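Local coordinates for protein ADP compounds hydrolase nudE (Escherichia coli, PDB 1VHZ) that hydrolyses ADP-ribose, NADH and the dinucleotides Ap2A and Ap3A with magnesium or other divalent cations, working as a homodimer of the Nudix family, at residues Y75-K81 and D165-N171; F111-L115 and M126-V130; M157-L161 and L175-R179. All coordinates share one frame; numbering follows the deposited sequence.

Along the chain, residues 75-81 come first, and 83 residues separate them from 165-171. Contact 1 closes that long loop. Contact 2 is nested inside it: residues 111-115 pair with 126-130 after a short gap and form a beta hairpin. Contact 3 opens at 157-161, inside the loop closed by contact 1, and ends at 175-179, beyond it, so the two cross. Contact 1 ties the mixed sheet to the start of helix 169-184, contact 2 pairs two strands of that sheet, and contact 3 ties the 157-161 segment to the same helix. L177 and V178 of the helix also pack on the hairpin. All three contacts touch the second subunit.

Contact 1 of 3, residues Y75-K81 and D165-N171; sequences YELGFSK and DFNEARN
In this Nudix domain, strands 74-78 and 80-83 meet the loop before helix 169-184 and its first turn: L77 bonds to D165 and K81 to N171. K81 comes just before the Nudix box, and its side chain lies about 6 Å from that of E101, probably a metal ligand as in related enzymes. L77 N gives a nearly straight hydrogen bond to D165 O at 2.9 Å, approaching from above the carbonyl plane. At the carbonyl end of the same residue, L77 O takes a CA-H...O contact from F166 CA at 3.1 Å. F166 turns the edge of its ring toward the face of F79, an offset edge-to-face pair with planes at 83°.

K81 carries the polar centre. Its chain is extended until chi4 (86°), where the bend brings NZ to N171 OD1 at 2.7 Å. K81 NZ also donates to F79 O, lying in the carbonyl plane on a lone pair, at 2.8 Å. The N171 amide is held at its other end, since ND2 donates to F166 O at 3.2 Å. With a methionine in place of K81, N171 OD1 and F79 O would probably be left without the donor they share. K81 CD lies over one face of the R170 guanidinium.

E168 is the N-cap of the helix. Its OE1 accepts from N171 N at 2.9 Å, and OE2 forms a salt bridge with R170 NE and accepts from A118 N of the second subunit. Water 4 bridges E76 OE2 and D165 O. E76 OE2 and E168 OE1 are 5.0 Å apart, not in contact, and R170 and K81 probably offset their charges.

L77 and F79 rest on strand 61-69, F79 reaches strand 51-58, and F166 packs on L175 of the helix.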
loop_
_atom_site.group_PDB
_atom_site.type_symbol
_atom_site.label_atom_id
_atom_site.label_comp_id
_atom_site.label_asym_id
_atom_site.label_seq_id
_atom_site.Cartn_x
_atom_site.Cartn_y
_atom_site.Cartn_z
ATOM N N TYR A 75 -6.043 -2.904 16.552
ATOM C CA TYR A 75 -4.918 -3.807 16.468
ATOM C C TYR A 75 -4.897 -4.441 15.088
ATOM O O TYR A 75 -5.925 -4.945 14.637
ATOM C CB TYR A 75 -4.985 -4.878 17.559
ATOM C CG TYR A 75 -4.449 -4.346 18.872
ATOM C CD1 TYR A 75 -5.293 -3.803 19.830
ATOM C CD2 TYR A 75 -3.073 -4.361 19.115
ATOM C CE1 TYR A 75 -4.781 -3.322 21.018
ATOM C CE2 TYR A 75 -2.563 -3.866 20.288
ATOM C CZ TYR A 75 -3.419 -3.337 21.237
ATOM O OH TYR A 75 -2.901 -2.837 22.417
ATOM N N GLU A 76 -3.748 -4.348 14.398
ATOM C CA GLU A 76 -3.749 -5.024 13.092
ATOM C C GLU A 76 -3.170 -6.422 13.290
ATOM O O GLU A 76 -2.650 -6.714 14.370
ATOM C CB GLU A 76 -3.156 -4.207 12.002
ATOM C CG GLU A 76 -1.756 -3.805 11.914
ATOM C CD GLU A 76 -1.332 -2.961 10.728
ATOM O OE1 GLU A 76 -0.677 -1.922 10.984
ATOM O OE2 GLU A 76 -1.563 -3.316 9.551
ATOM N N LEU A 77 -3.478 -7.330 12.388
ATOM C CA LEU A 77 -2.972 -8.687 12.387
ATOM C C LEU A 77 -2.101 -8.747 11.109
ATOM O O LEU A 77 -2.621 -8.368 10.042
ATOM C CB LEU A 77 -4.054 -9.747 12.261
ATOM C CG LEU A 77 -3.552 -11.181 11.999
ATOM C CD1 LEU A 77 -2.695 -11.676 13.157
ATOM C CD2 LEU A 77 -4.718 -12.141 11.766
ATOM N N GLY A 78 -0.830 -9.080 11.223
ATOM C CA GLY A 78 -0.030 -9.095 9.999
ATOM C C GLY A 78 1.423 -9.464 10.217
ATOM O O GLY A 78 1.796 -10.063 11.213
ATOM N N PHE A 79 2.230 -9.117 9.226
ATOM C CA PHE A 79 3.645 -9.414 9.233
ATOM C C PHE A 79 4.451 -8.308 9.907
ATOM O O PHE A 79 4.111 -7.130 9.857
ATOM C CB PHE A 79 4.146 -9.646 7.802
ATOM C CG PHE A 79 3.359 -10.720 7.089
ATOM C CD1 PHE A 79 2.598 -10.420 5.974
ATOM C CD2 PHE A 79 3.369 -12.028 7.565
ATOM C CE1 PHE A 79 1.879 -11.414 5.321
ATOM C CE2 PHE A 79 2.651 -13.018 6.924
ATOM C CZ PHE A 79 1.904 -12.718 5.795
ATOM N N SER A 80 5.495 -8.742 10.572
ATOM C CA SER A 80 6.426 -7.848 11.277
ATOM C C SER A 80 7.068 -6.917 10.275
ATOM O O SER A 80 7.411 -7.285 9.140
ATOM C CB SER A 80 7.387 -8.775 12.051
ATOM O OG SER A 80 8.677 -8.212 12.110
ATOM N N LYS A 81 7.160 -5.639 10.581
ATOM C CA LYS A 81 7.688 -4.608 9.715
ATOM C C LYS A 81 8.582 -3.650 10.500
ATOM O O LYS A 81 8.304 -3.380 11.674
ATOM C CB LYS A 81 6.501 -3.732 9.190
ATOM C CG LYS A 81 5.537 -4.455 8.293
ATOM C CD LYS A 81 4.233 -3.757 8.002
ATOM C CE LYS A 81 3.207 -4.699 7.375
ATOM N NZ LYS A 81 2.391 -5.487 8.359
ATOM N N ASP A 165 -8.669 -7.085 9.906
ATOM C CA ASP A 165 -7.494 -6.608 10.613
ATOM C C ASP A 165 -6.190 -6.870 9.858
ATOM O O ASP A 165 -5.132 -6.330 10.215
ATOM C CB ASP A 165 -7.355 -7.310 11.983
ATOM C CG ASP A 165 -8.462 -6.910 12.949
ATOM O OD1 ASP A 165 -8.755 -7.704 13.866
ATOM O OD2 ASP A 165 -9.019 -5.809 12.782
ATOM N N PHE A 166 -6.214 -7.824 8.948
ATOM C CA PHE A 166 -5.102 -8.189 8.124
ATOM C C PHE A 166 -5.147 -7.507 6.757
ATOM O O PHE A 166 -4.098 -7.319 6.156
ATOM C CB PHE A 166 -5.118 -9.726 7.872
ATOM C CG PHE A 166 -4.057 -10.181 6.899
ATOM C CD1 PHE A 166 -4.338 -10.313 5.554
ATOM C CD2 PHE A 166 -2.770 -10.478 7.341
ATOM C CE1 PHE A 166 -3.378 -10.746 4.653
ATOM C CE2 PHE A 166 -1.804 -10.909 6.449
ATOM C CZ PHE A 166 -2.106 -11.038 5.094
ATOM N N ASN A 167 -6.342 -7.188 6.249
ATOM C CA ASN A 167 -6.487 -6.649 4.904
ATOM C C ASN A 167 -5.933 -5.269 4.644
ATOM O O ASN A 167 -6.650 -4.292 4.456
ATOM C CB ASN A 167 -7.949 -6.799 4.431
ATOM C CG ASN A 167 -8.268 -8.278 4.210
ATOM O OD1 ASN A 167 -7.380 -9.107 4.015
ATOM N ND2 ASN A 167 -9.526 -8.663 4.263
ATOM N N GLU A 168 -4.617 -5.174 4.601
ATOM C CA GLU A 168 -3.827 -3.973 4.358
ATOM C C GLU A 168 -2.986 -4.261 3.115
ATOM O O GLU A 168 -2.462 -5.373 2.987
ATOM C CB GLU A 168 -3.020 -3.635 5.599
ATOM C CG GLU A 168 -2.239 -2.339 5.529
ATOM C CD GLU A 168 -0.897 -2.492 4.840
ATOM O OE1 GLU A 168 -0.408 -3.638 4.731
ATOM O OE2 GLU A 168 -0.322 -1.472 4.423
ATOM N N ALA A 169 -2.853 -3.307 2.199
ATOM C CA ALA A 169 -2.168 -3.534 0.937
ATOM C C ALA A 169 -0.812 -4.196 0.989
ATOM O O ALA A 169 -0.522 -5.007 0.071
ATOM C CB ALA A 169 -2.094 -2.270 0.072
ATOM N N ARG A 170 0.047 -3.858 1.922
ATOM C CA ARG A 170 1.379 -4.469 2.016
ATOM C C ARG A 170 1.270 -5.901 2.524
ATOM O O ARG A 170 1.971 -6.770 1.989
ATOM C CB ARG A 170 2.286 -3.615 2.906
ATOM C CG ARG A 170 2.573 -2.250 2.252
ATOM C CD ARG A 170 3.176 -1.260 3.267
ATOM N NE ARG A 170 2.441 -1.267 4.510
ATOM C CZ ARG A 170 2.800 -0.718 5.656
ATOM N NH1 ARG A 170 2.028 -0.817 6.743
ATOM N NH2 ARG A 170 3.948 -0.072 5.741
ATOM N N ASN A 171 0.366 -6.147 3.491
ATOM C CA ASN A 171 0.160 -7.495 3.994
ATOM C C ASN A 171 -0.376 -8.399 2.881
ATOM O O ASN A 171 0.108 -9.517 2.682
ATOM C CB ASN A 171 -0.860 -7.577 5.159
ATOM C CG ASN A 171 -0.301 -7.095 6.483
ATOM O OD1 ASN A 171 0.917 -7.067 6.705
ATOM N ND2 ASN A 171 -1.184 -6.661 7.373
HETATM O O HOH W 1 -7.243 -3.254 12.696
HETATM O O HOH W 2 -7.835 -6.652 16.221
HETATM O O HOH W 3 0.582 0.095 9.585
HETATM O O HOH W 4 -3.681 -4.605 8.629
HETATM O O HOH W 5 0.516 -3.294 7.581
HETATM O O HOH W 6 -0.023 -5.682 10.047
#

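Contact 2 of 3, residues F111-L115 and M126-V130; sequences FLKKL and MNIVV
M126 N donates to L115 O at 2.6 Å, the shortest bond across the hairpin of strands 104-116 and 125-136. The return bond, L115 N to M126 O, is 2.7 Å, so these two residues form an antiparallel hydrogen-bonded pair. I128 N reaches K113 O almost straight, at 2.8 Å. The next bond shifts: I128 O accepts from L112 N, and the register moves by one residue between F111 and K113. This is a beta bulge, which leaves L112 pointing toward the partner strand.

L112 uses that direction for packing. Its CD2 meets V130 CG2 at 3.6 Å. On the side of L115 and M126, L115 CD2 touches I128 CD1 at 3.7 Å. In I128, CG1 is anti to the carbonyl carbon (chi1 -61°) and the chain then runs extended, which carries CD1 to L115. K113 NZ bonds to L161 O of the second subunit.

The other side holds N127. K114 runs beside it in the same direction, and its CE lies 3.4 Å from N127 OD1. The F111 ring also leans on this oxygen through CE2, with ring and amide planes 54° apart. N127 ND2 bonds to A51 O and E50 OE1.

Helix 169-184 covers L112, L115 and I128. Helix 90-102 touches F111 at Y91 and packs on V129 at A94. Strand 51-58 runs parallel on the far side of strand 125-136.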
loop_
_atom_site.group_PDB
_atom_site.type_symbol
_atom_site.label_atom_id
_atom_site.label_comp_id
_atom_site.label_asym_id
_atom_site.label_seq_id
_atom_site.Cartn_x
_atom_site.Cartn_y
_atom_site.Cartn_z
ATOM N N PHE A 111 14.995 -12.521 -0.046
ATOM C CA PHE A 111 14.457 -11.228 -0.502
ATOM C C PHE A 111 13.622 -11.499 -1.752
ATOM O O PHE A 111 14.076 -11.922 -2.806
ATOM C CB PHE A 111 15.576 -10.225 -0.683
ATOM C CG PHE A 111 15.195 -8.994 -1.439
ATOM C CD1 PHE A 111 15.901 -8.633 -2.580
ATOM C CD2 PHE A 111 14.101 -8.226 -1.036
ATOM C CE1 PHE A 111 15.541 -7.500 -3.295
ATOM C CE2 PHE A 111 13.746 -7.099 -1.768
ATOM C CZ PHE A 111 14.456 -6.742 -2.896
ATOM N N LEU A 112 12.322 -11.313 -1.597
ATOM C CA LEU A 112 11.344 -11.620 -2.627
ATOM C C LEU A 112 10.877 -10.495 -3.498
ATOM O O LEU A 112 10.566 -10.677 -4.674
ATOM C CB LEU A 112 10.113 -12.123 -1.822
ATOM C CG LEU A 112 9.295 -13.271 -2.358
ATOM C CD1 LEU A 112 10.170 -14.421 -2.823
ATOM C CD2 LEU A 112 8.321 -13.759 -1.271
ATOM N N LYS A 113 10.732 -9.296 -2.913
ATOM C CA LYS A 113 10.210 -8.205 -3.732
ATOM C C LYS A 113 10.399 -6.873 -3.023
ATOM O O LYS A 113 10.417 -6.811 -1.781
ATOM C CB LYS A 113 8.691 -8.436 -3.920
ATOM C CG LYS A 113 8.072 -7.762 -5.162
ATOM C CD LYS A 113 8.366 -8.624 -6.373
ATOM C CE LYS A 113 8.259 -7.905 -7.693
ATOM N NZ LYS A 113 8.494 -8.883 -8.811
ATOM N N LYS A 114 10.454 -5.841 -3.860
ATOM C CA LYS A 114 10.560 -4.477 -3.328
ATOM C C LYS A 114 9.340 -3.712 -3.820
ATOM O O LYS A 114 9.047 -3.671 -5.017
ATOM C CB LYS A 114 11.857 -3.812 -3.742
ATOM C CG LYS A 114 11.942 -2.341 -3.347
ATOM C CD LYS A 114 13.157 -1.725 -4.038
ATOM C CE LYS A 114 14.331 -1.616 -3.109
ATOM N NZ LYS A 114 15.608 -1.369 -3.834
ATOM N N LEU A 115 8.623 -3.053 -2.918
ATOM C CA LEU A 115 7.420 -2.348 -3.362
ATOM C C LEU A 115 7.377 -0.891 -2.927
ATOM O O LEU A 115 7.823 -0.573 -1.840
ATOM C CB LEU A 115 6.211 -3.035 -2.718
ATOM C CG LEU A 115 5.344 -4.026 -3.436
ATOM C CD1 LEU A 115 5.988 -4.768 -4.589
ATOM C CD2 LEU A 115 4.759 -5.031 -2.433
ATOM N N MET A 126 9.239 -0.720 0.355
ATOM C CA MET A 126 9.101 -1.816 1.309
ATOM C C MET A 126 9.719 -3.085 0.744
ATOM O O MET A 126 9.367 -3.551 -0.344
ATOM C CB MET A 126 7.632 -1.971 1.662
ATOM C CG MET A 126 7.263 -3.254 2.400
ATOM S SD MET A 126 7.995 -3.311 4.034
ATOM C CE MET A 126 6.873 -2.264 4.956
ATOM N N ASN A 127 10.669 -3.663 1.467
ATOM C CA ASN A 127 11.318 -4.889 1.016
ATOM C C ASN A 127 10.695 -6.081 1.741
ATOM O O ASN A 127 10.664 -6.086 2.978
ATOM C CB ASN A 127 12.835 -4.846 1.262
ATOM C CG ASN A 127 13.502 -3.687 0.529
ATOM O OD1 ASN A 127 13.904 -3.820 -0.613
ATOM N ND2 ASN A 127 13.594 -2.526 1.181
ATOM N N ILE A 128 10.186 -7.038 0.971
ATOM C CA ILE A 128 9.570 -8.233 1.541
ATOM C C ILE A 128 10.561 -9.371 1.649
ATOM O O ILE A 128 11.194 -9.806 0.674
ATOM C CB ILE A 128 8.348 -8.671 0.692
ATOM C CG1 ILE A 128 7.310 -7.537 0.711
ATOM C CG2 ILE A 128 7.751 -9.954 1.239
ATOM C CD1 ILE A 128 6.240 -7.680 -0.360
ATOM N N VAL A 129 10.777 -9.867 2.864
ATOM C CA VAL A 129 11.730 -10.957 3.068
ATOM C C VAL A 129 11.071 -12.170 3.719
ATOM O O VAL A 129 10.296 -11.982 4.662
ATOM C CB VAL A 129 12.876 -10.474 3.990
ATOM C CG1 VAL A 129 13.849 -11.599 4.316
ATOM C CG2 VAL A 129 13.628 -9.297 3.408
ATOM N N VAL A 130 11.410 -13.377 3.284
ATOM C CA VAL A 130 10.864 -14.591 3.914
ATOM C C VAL A 130 11.954 -15.164 4.830
ATOM O O VAL A 130 13.109 -15.240 4.409
ATOM C CB VAL A 130 10.486 -15.673 2.890
ATOM C CG1 VAL A 130 9.888 -16.914 3.576
ATOM C CG2 VAL A 130 9.517 -15.116 1.875
#

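Contact 3 of 3, residues M157-L161 and L175-R179; sequences MMDLL and LFLVR
Residues 157-161 form a 3-10 segment that lies against one side of helix 169-184, with M157 and L175 the closest pair of CA atoms, 7.7 Å apart. Within this segment, L160 N bonds to M157 O and L161 N to M158 O. In the helix, R179 N bonds back to L175 O.

L175 fills the middle. CG is anti to the backbone N, chi1 -177°, and the two methyls spread between different neighbours. CD1 meets L160 CD1 and M157 CE, each at 3.9 Å. CD2 meets L161 CD1 at 3.6 Å and also touches M158 CE.

M158 bends at chi2 and chi3, which sets its CE over the face of the F176 ring. The methyl is 3.7 Å from the ring centroid and 25° off the normal, a CH-pi contact. Its SD lies farther out, in an oblique Met-aromatic contact. L161 CD2 reaches the same ring at F176 CZ. M157 sends its own CE to R179 CB, at 3.7 Å.

R179 passes across M158 at about a right angle, and M158 CG lies over one face of the R179 guanidinium, 3.7 Å from R179 NE. F176 meets F176 of the second subunit. Methyl, thioether and ring contacts thus join the 3-10 segment to the helix in a mainly apolar seam, and the polar end of R179 is paired across the dimer interface, in a salt bridge from NH2 to E180 of the second subunit.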
loop_
_atom_site.group_PDB
_atom_site.type_symbol
_atom_site.label_atom_id
_atom_site.label_comp_id
_atom_site.label_asym_id
_atom_site.label_seq_id
_atom_site.Cartn_x
_atom_site.Cartn_y
_atom_site.Cartn_z
ATOM N N MET A 157 -3.445 -20.332 4.466
ATOM C CA MET A 157 -2.903 -18.993 4.362
ATOM C C MET A 157 -3.918 -17.966 3.815
ATOM O O MET A 157 -3.918 -16.828 4.246
ATOM C CB MET A 157 -1.810 -18.910 3.304
ATOM C CG MET A 157 -0.417 -19.330 3.448
ATOM S SD MET A 157 0.348 -19.380 1.792
ATOM C CE MET A 157 1.138 -17.760 1.825
ATOM N N MET A 158 -4.560 -18.323 2.696
ATOM C CA MET A 158 -5.529 -17.465 2.053
ATOM C C MET A 158 -6.698 -17.128 2.942
ATOM O O MET A 158 -7.342 -16.095 2.680
ATOM C CB MET A 158 -5.961 -18.010 0.677
ATOM C CG MET A 158 -4.783 -18.204 -0.291
ATOM S SD MET A 158 -3.425 -17.011 -0.103
ATOM C CE MET A 158 -4.117 -15.570 -0.874
ATOM N N ASP A 159 -6.987 -17.854 4.033
ATOM C CA ASP A 159 -8.097 -17.455 4.907
ATOM C C ASP A 159 -7.815 -16.096 5.552
ATOM O O ASP A 159 -8.753 -15.437 6.047
ATOM C CB ASP A 159 -8.365 -18.462 6.010
ATOM C CG ASP A 159 -8.687 -19.866 5.579
ATOM O OD1 ASP A 159 -8.986 -20.084 4.389
ATOM O OD2 ASP A 159 -8.626 -20.783 6.431
ATOM N N LEU A 160 -6.562 -15.629 5.599
ATOM C CA LEU A 160 -6.252 -14.336 6.204
ATOM C C LEU A 160 -7.000 -13.179 5.549
ATOM O O LEU A 160 -7.254 -12.142 6.174
ATOM C CB LEU A 160 -4.743 -14.059 6.170
ATOM C CG LEU A 160 -3.907 -14.771 7.257
ATOM C CD1 LEU A 160 -2.447 -14.807 6.859
ATOM C CD2 LEU A 160 -4.099 -14.089 8.612
ATOM N N LEU A 161 -7.417 -13.332 4.302
ATOM C CA LEU A 161 -8.176 -12.370 3.531
ATOM C C LEU A 161 -9.602 -12.193 4.030
ATOM O O LEU A 161 -10.338 -11.350 3.489
ATOM C CB LEU A 161 -8.225 -12.839 2.059
ATOM C CG LEU A 161 -7.182 -12.320 1.086
ATOM C CD1 LEU A 161 -5.979 -11.685 1.742
ATOM C CD2 LEU A 161 -6.767 -13.396 0.084
ATOM N N LEU A 175 1.395 -11.640 1.233
ATOM C CA LEU A 175 0.740 -12.931 1.323
ATOM C C LEU A 175 0.733 -13.654 -0.021
ATOM O O LEU A 175 1.181 -14.784 -0.122
ATOM C CB LEU A 175 -0.708 -12.722 1.803
ATOM C CG LEU A 175 -1.494 -14.006 2.018
ATOM C CD1 LEU A 175 -0.958 -14.765 3.229
ATOM C CD2 LEU A 175 -2.984 -13.725 2.129
ATOM N N PHE A 176 0.270 -12.982 -1.069
ATOM C CA PHE A 176 0.222 -13.536 -2.414
ATOM C C PHE A 176 1.623 -13.765 -2.987
ATOM O O PHE A 176 1.819 -14.738 -3.716
ATOM C CB PHE A 176 -0.562 -12.589 -3.343
ATOM C CG PHE A 176 -2.060 -12.713 -3.303
ATOM C CD1 PHE A 176 -2.839 -11.716 -2.756
ATOM C CD2 PHE A 176 -2.697 -13.829 -3.844
ATOM C CE1 PHE A 176 -4.228 -11.798 -2.757
ATOM C CE2 PHE A 176 -4.081 -13.927 -3.828
ATOM C CZ PHE A 176 -4.854 -12.911 -3.286
ATOM N N LEU A 177 2.599 -12.909 -2.705
ATOM C CA LEU A 177 3.953 -13.100 -3.228
ATOM C C LEU A 177 4.625 -14.316 -2.599
ATOM O O LEU A 177 5.294 -15.090 -3.281
ATOM C CB LEU A 177 4.809 -11.841 -3.048
ATOM C CG LEU A 177 4.409 -10.668 -3.970
ATOM C CD1 LEU A 177 4.933 -9.355 -3.417
ATOM C CD2 LEU A 177 4.869 -10.898 -5.403
ATOM N N VAL A 178 4.415 -14.532 -1.303
ATOM C CA VAL A 178 4.994 -15.688 -0.618
ATOM C C VAL A 178 4.365 -16.981 -1.105
ATOM O O VAL A 178 5.007 -18.012 -1.332
ATOM C CB VAL A 178 4.834 -15.510 0.902
ATOM C CG1 VAL A 178 5.202 -16.807 1.622
ATOM C CG2 VAL A 178 5.722 -14.354 1.381
ATOM N N ARG A 179 3.047 -16.953 -1.301
ATOM C CA ARG A 179 2.341 -18.133 -1.817
ATOM C C ARG A 179 2.867 -18.490 -3.207
ATOM O O ARG A 179 3.040 -19.672 -3.495
ATOM C CB ARG A 179 0.857 -17.825 -1.889
ATOM C CG ARG A 179 -0.014 -19.036 -2.339
ATOM C CD ARG A 179 -1.187 -18.390 -3.023
ATOM N NE ARG A 179 -2.453 -19.049 -3.103
ATOM C CZ ARG A 179 -3.364 -18.577 -3.986
ATOM N NH1 ARG A 179 -4.543 -19.153 -4.088
ATOM N NH2 ARG A 179 -3.042 -17.525 -4.743
#